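Local coordinates for protein proliferating cell nuclear antigen (Entamoeba histolytica, PDB 3P91) that probably acts as a ring-shaped processivity factor that encircles DNA and holds DNA polymerase delta on its template during replication, at residues L73-L87 / T115-A127. Numbering follows the deposited sequence.
Sequences LGINLTHLSKILKAL and TMKFGLNLVDIEA
Met116 of strand 115-121 reaches the type I turn of residues 84-87, where its CE lies 4.4 Å from Ala86 CB. Two residues on, the ring of Phe118 receives Ile83 on one face: CG2 stands 3.6 Å from the ring centroid and 16° off the normal, a CH-pi contact. Ile83 can serve two neighbours because its branches part, CG2 lying anti to the backbone N over the ring while CG1 carries CD1 to Leu120, 3.9 Å from CB. The far end of the same ring, at CZ, meets Leu87 CD1 at 3.7 Å. Leu120 has CG anti to the backbone N (chi1 165°), and its two methyls divide between His79 CB and Leu80 CB on the helix. At the end of the strand, Asn121 O and Asn76 N share a water. Leu122 then lays CD1 on Leu73 CD2 and CD2 near Ile75 CG1, and Val123 N donates to Gly74 O at 2.7 Å. The return contact is a CA-H...O approach of Gly74 CA to Val123 O, 3.3 Å, close pairing that the missing side chain permits. Ile125 ends the run, its CD1 3.7 Å from Ile75 N. Helix and strand run nearly antiparallel, at 169°, and the strand's outer edge pairs with a strand of the second subunit, as in the PCNA ring. The chemistry therefore changes along the contact: carbon-to-carbon packing and a CH-pi contact join helix to strand beside the subunit interface, whereas at the strand's end a water bridge, and just beyond it a direct backbone bond, tie the chain to strand 71-76.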
loop_
_atom_site.group_PDB
_atom_site.type_symbol
_atom_site.label_atom_id
_atom_site.label_comp_id
_atom_site.label_asym_id
_atom_site.label_seq_id
_atom_site.Cartn_x
_atom_site.Cartn_y
_atom_site.Cartn_z
ATOM N N LEU A 73 -16.282 31.478 5.645
ATOM C CA LEU A 73 -16.803 30.120 5.776
ATOM C C LEU A 73 -16.001 29.301 6.778
ATOM O O LEU A 73 -14.816 29.056 6.580
ATOM C CB LEU A 73 -16.790 29.412 4.422
ATOM C CG LEU A 73 -17.336 30.170 3.215
ATOM C CD1 LEU A 73 -16.880 29.488 1.954
ATOM C CD2 LEU A 73 -18.843 30.262 3.250
ATOM N N GLY A 74 -16.661 28.880 7.852
ATOM C CA GLY A 74 -16.043 28.042 8.860
ATOM C C GLY A 74 -15.971 26.597 8.409
ATOM O O GLY A 74 -16.976 25.896 8.372
ATOM N N ILE A 75 -14.766 26.142 8.086
ATOM C CA ILE A 75 -14.592 24.857 7.421
ATOM C C ILE A 75 -13.770 23.820 8.189
ATOM O O ILE A 75 -12.622 24.065 8.543
ATOM C CB ILE A 75 -13.970 25.057 6.032
ATOM C CG1 ILE A 75 -15.040 25.532 5.048
ATOM C CG2 ILE A 75 -13.333 23.778 5.547
ATOM C CD1 ILE A 75 -14.493 25.908 3.703
ATOM N N ASN A 76 -14.378 22.660 8.435
ATOM C CA ASN A 76 -13.666 21.498 8.962
ATOM C C ASN A 76 -12.949 20.800 7.818
ATOM O O ASN A 76 -13.588 20.188 6.956
ATOM C CB ASN A 76 -14.625 20.525 9.658
ATOM C CG ASN A 76 -13.920 19.292 10.201
ATOM O OD1 ASN A 76 -13.133 18.650 9.506
ATOM N ND2 ASN A 76 -14.197 18.960 11.455
ATOM N N LEU A 77 -11.623 20.902 7.814
ATOM C CA LEU A 77 -10.814 20.439 6.696
ATOM C C LEU A 77 -10.818 18.923 6.546
ATOM O O LEU A 77 -10.627 18.401 5.449
ATOM C CB LEU A 77 -9.391 20.984 6.814
ATOM C CG LEU A 77 -9.359 22.500 6.589
ATOM C CD1 LEU A 77 -8.235 23.151 7.348
ATOM C CD2 LEU A 77 -9.275 22.823 5.108
ATOM N N THR A 78 -11.049 18.215 7.646
ATOM C CA THR A 78 -11.182 16.769 7.576
ATOM C C THR A 78 -12.399 16.415 6.721
ATOM O O THR A 78 -12.346 15.503 5.891
ATOM C CB THR A 78 -11.290 16.133 8.979
ATOM O OG1 THR A 78 -10.016 16.198 9.627
ATOM C CG2 THR A 78 -11.704 14.686 8.880
ATOM N N HIS A 79 -13.486 17.155 6.901
ATOM C CA HIS A 79 -14.701 16.880 6.149
ATOM C C HIS A 79 -14.605 17.297 4.690
ATOM O O HIS A 79 -15.167 16.638 3.815
ATOM C CB HIS A 79 -15.904 17.524 6.823
ATOM C CG HIS A 79 -16.153 16.997 8.195
ATOM N ND1 HIS A 79 -17.070 17.556 9.057
ATOM C CD2 HIS A 79 -15.588 15.961 8.860
ATOM C CE1 HIS A 79 -17.064 16.881 10.193
ATOM N NE2 HIS A 79 -16.173 15.908 10.100
ATOM N N LEU A 80 -13.886 18.382 4.431
ATOM C CA LEU A 80 -13.725 18.870 3.069
ATOM C C LEU A 80 -12.816 17.973 2.234
ATOM O O LEU A 80 -13.062 17.762 1.050
ATOM C CB LEU A 80 -13.210 20.312 3.067
ATOM C CG LEU A 80 -12.938 20.959 1.707
ATOM C CD1 LEU A 80 -14.167 20.914 0.833
ATOM C CD2 LEU A 80 -12.479 22.389 1.897
ATOM N N SER A 81 -11.763 17.439 2.840
ATOM C CA SER A 81 -10.843 16.594 2.087
ATOM C C SER A 81 -11.526 15.284 1.701
ATOM O O SER A 81 -11.385 14.810 0.573
ATOM C CB SER A 81 -9.551 16.340 2.866
ATOM O OG SER A 81 -9.655 15.190 3.685
ATOM N N LYS A 82 -12.281 14.713 2.633
ATOM C CA LYS A 82 -13.102 13.537 2.330
ATOM C C LYS A 82 -14.015 13.752 1.115
ATOM O O LYS A 82 -14.180 12.866 0.282
ATOM C CB LYS A 82 -13.920 13.112 3.556
ATOM C CG LYS A 82 -13.063 12.599 4.707
ATOM C CD LYS A 82 -13.895 12.041 5.849
ATOM C CE LYS A 82 -14.545 10.731 5.470
ATOM N NZ LYS A 82 -15.299 10.138 6.608
ATOM N N ILE A 83 -14.598 14.937 1.008
ATOM C CA ILE A 83 -15.398 15.271 -0.162
ATOM C C ILE A 83 -14.539 15.421 -1.417
ATOM O O ILE A 83 -14.877 14.894 -2.476
ATOM C CB ILE A 83 -16.188 16.567 0.057
ATOM C CG1 ILE A 83 -17.065 16.447 1.300
ATOM C CG2 ILE A 83 -17.024 16.878 -1.155
ATOM C CD1 ILE A 83 -17.889 17.687 1.589
ATOM N N LEU A 84 -13.429 16.143 -1.287
ATOM C CA LEU A 84 -12.541 16.427 -2.413
ATOM C C LEU A 84 -11.836 15.188 -2.945
ATOM O O LEU A 84 -11.546 15.087 -4.134
ATOM C CB LEU A 84 -11.507 17.473 -2.013
ATOM C CG LEU A 84 -12.101 18.840 -1.722
ATOM C CD1 LEU A 84 -11.001 19.867 -1.680
ATOM C CD2 LEU A 84 -13.116 19.169 -2.799
ATOM N N LYS A 85 -11.549 14.250 -2.053
ATOM C CA LYS A 85 -10.932 12.992 -2.452
ATOM C C LYS A 85 -11.839 12.183 -3.389
ATOM O O LYS A 85 -11.372 11.296 -4.106
ATOM C CB LYS A 85 -10.559 12.166 -1.218
ATOM N N ALA A 86 -13.130 12.495 -3.390
ATOM C CA ALA A 86 -14.078 11.801 -4.250
ATOM C C ALA A 86 -14.064 12.335 -5.674
ATOM O O ALA A 86 -14.673 11.755 -6.568
ATOM C CB ALA A 86 -15.481 11.886 -3.673
ATOM N N LEU A 87 -13.364 13.441 -5.885
ATOM C CA LEU A 87 -13.390 14.108 -7.176
ATOM C C LEU A 87 -12.164 13.749 -7.993
ATOM O O LEU A 87 -11.178 13.259 -7.454
ATOM C CB LEU A 87 -13.466 15.620 -6.984
ATOM C CG LEU A 87 -14.801 16.203 -6.516
ATOM C CD1 LEU A 87 -15.459 15.358 -5.441
ATOM C CD2 LEU A 87 -14.606 17.615 -6.024
ATOM N N THR A 115 -22.724 14.279 -12.618
ATOM C CA THR A 115 -22.611 15.460 -11.781
ATOM C C THR A 115 -22.794 15.099 -10.317
ATOM O O THR A 115 -23.740 14.409 -9.950
ATOM C CB THR A 115 -23.650 16.510 -12.154
ATOM O OG1 THR A 115 -23.343 17.047 -13.447
ATOM C CG2 THR A 115 -23.635 17.626 -11.134
ATOM N N MET A 116 -21.887 15.574 -9.479
ATOM C CA MET A 116 -21.970 15.291 -8.060
ATOM C C MET A 116 -22.176 16.578 -7.278
ATOM O O MET A 116 -21.474 17.564 -7.488
ATOM C CB MET A 116 -20.705 14.570 -7.607
ATOM C CG MET A 116 -20.421 13.302 -8.405
ATOM S SD MET A 116 -18.795 12.578 -8.107
ATOM C CE MET A 116 -18.910 12.198 -6.365
ATOM N N LYS A 117 -23.158 16.580 -6.389
ATOM C CA LYS A 117 -23.407 17.751 -5.574
ATOM C C LYS A 117 -23.328 17.364 -4.115
ATOM O O LYS A 117 -23.966 16.414 -3.674
ATOM C CB LYS A 117 -24.771 18.364 -5.890
ATOM N N PHE A 118 -22.527 18.104 -3.366
ATOM C CA PHE A 118 -22.406 17.866 -1.943
ATOM C C PHE A 118 -22.844 19.107 -1.203
ATOM O O PHE A 118 -22.564 20.221 -1.633
ATOM C CB PHE A 118 -20.962 17.558 -1.575
ATOM C CG PHE A 118 -20.261 16.675 -2.561
ATOM C CD1 PHE A 118 -20.062 15.333 -2.291
ATOM C CD2 PHE A 118 -19.795 17.186 -3.761
ATOM C CE1 PHE A 118 -19.415 14.520 -3.194
ATOM C CE2 PHE A 118 -19.148 16.376 -4.671
ATOM C CZ PHE A 118 -18.956 15.045 -4.388
ATOM N N GLY A 119 -23.550 18.906 -0.100
ATOM C CA GLY A 119 -23.792 19.968 0.852
ATOM C C GLY A 119 -22.898 19.722 2.050
ATOM O O GLY A 119 -23.111 18.777 2.801
ATOM N N LEU A 120 -21.877 20.554 2.214
ATOM C CA LEU A 120 -21.019 20.472 3.384
ATOM C C LEU A 120 -21.508 21.413 4.477
ATOM O O LEU A 120 -21.621 22.613 4.260
ATOM C CB LEU A 120 -19.583 20.833 3.026
ATOM C CG LEU A 120 -18.699 21.113 4.245
ATOM C CD1 LEU A 120 -18.639 19.894 5.168
ATOM C CD2 LEU A 120 -17.306 21.541 3.815
ATOM N N ASN A 121 -21.797 20.867 5.651
ATOM C CA ASN A 121 -22.216 21.687 6.778
ATOM C C ASN A 121 -21.070 22.560 7.231
ATOM O O ASN A 121 -19.979 22.067 7.475
ATOM C CB ASN A 121 -22.666 20.811 7.945
ATOM C CG ASN A 121 -23.813 19.898 7.578
ATOM O OD1 ASN A 121 -24.732 20.292 6.863
ATOM N ND2 ASN A 121 -23.762 18.662 8.062
ATOM N N LEU A 122 -21.313 23.857 7.336
ATOM C CA LEU A 122 -20.287 24.765 7.814
ATOM C C LEU A 122 -20.232 24.741 9.330
ATOM O O LEU A 122 -21.159 24.276 9.997
ATOM C CB LEU A 122 -20.540 26.188 7.320
ATOM C CG LEU A 122 -20.521 26.318 5.803
ATOM C CD1 LEU A 122 -20.831 27.727 5.365
ATOM C CD2 LEU A 122 -19.176 25.886 5.293
ATOM N N VAL A 123 -19.136 25.257 9.865
ATOM C CA VAL A 123 -18.899 25.256 11.292
ATOM C C VAL A 123 -18.753 26.682 11.817
ATOM O O VAL A 123 -18.533 27.628 11.052
ATOM C CB VAL A 123 -17.622 24.465 11.611
ATOM C CG1 VAL A 123 -17.529 24.183 13.101
ATOM C CG2 VAL A 123 -17.608 23.164 10.822
ATOM N N ASP A 124 -18.900 26.830 13.128
ATOM C CA ASP A 124 -18.622 28.094 13.785
ATOM C C ASP A 124 -17.208 28.079 14.328
ATOM O O ASP A 124 -16.878 27.303 15.222
ATOM C CB ASP A 124 -19.607 28.350 14.917
ATOM C CG ASP A 124 -20.788 29.169 14.474
ATOM O OD1 ASP A 124 -20.627 29.947 13.509
ATOM O OD2 ASP A 124 -21.871 29.034 15.085
ATOM N N ILE A 125 -16.370 28.939 13.772
ATOM C CA ILE A 125 -14.996 29.030 14.212
ATOM C C ILE A 125 -14.762 30.378 14.864
ATOM O O ILE A 125 -14.802 31.415 14.206
ATOM C CB ILE A 125 -14.039 28.807 13.046
ATOM C CG1 ILE A 125 -14.318 27.436 12.426
ATOM C CG2 ILE A 125 -12.610 28.906 13.518
ATOM C CD1 ILE A 125 -13.363 27.049 11.341
ATOM N N GLU A 126 -14.553 30.360 16.174
ATOM C CA GLU A 126 -14.313 31.586 16.919
ATOM C C GLU A 126 -12.812 31.755 17.077
ATOM O O GLU A 126 -12.199 31.141 17.948
ATOM N N ALA A 127 -12.218 32.576 16.221
ATOM C CA ALA A 127 -10.771 32.725 16.213
ATOM C C ALA A 127 -10.375 34.180 16.068
ATOM O O ALA A 127 -10.952 34.919 15.263
HETATM O O HOH W 1 -16.839 22.333 7.096
#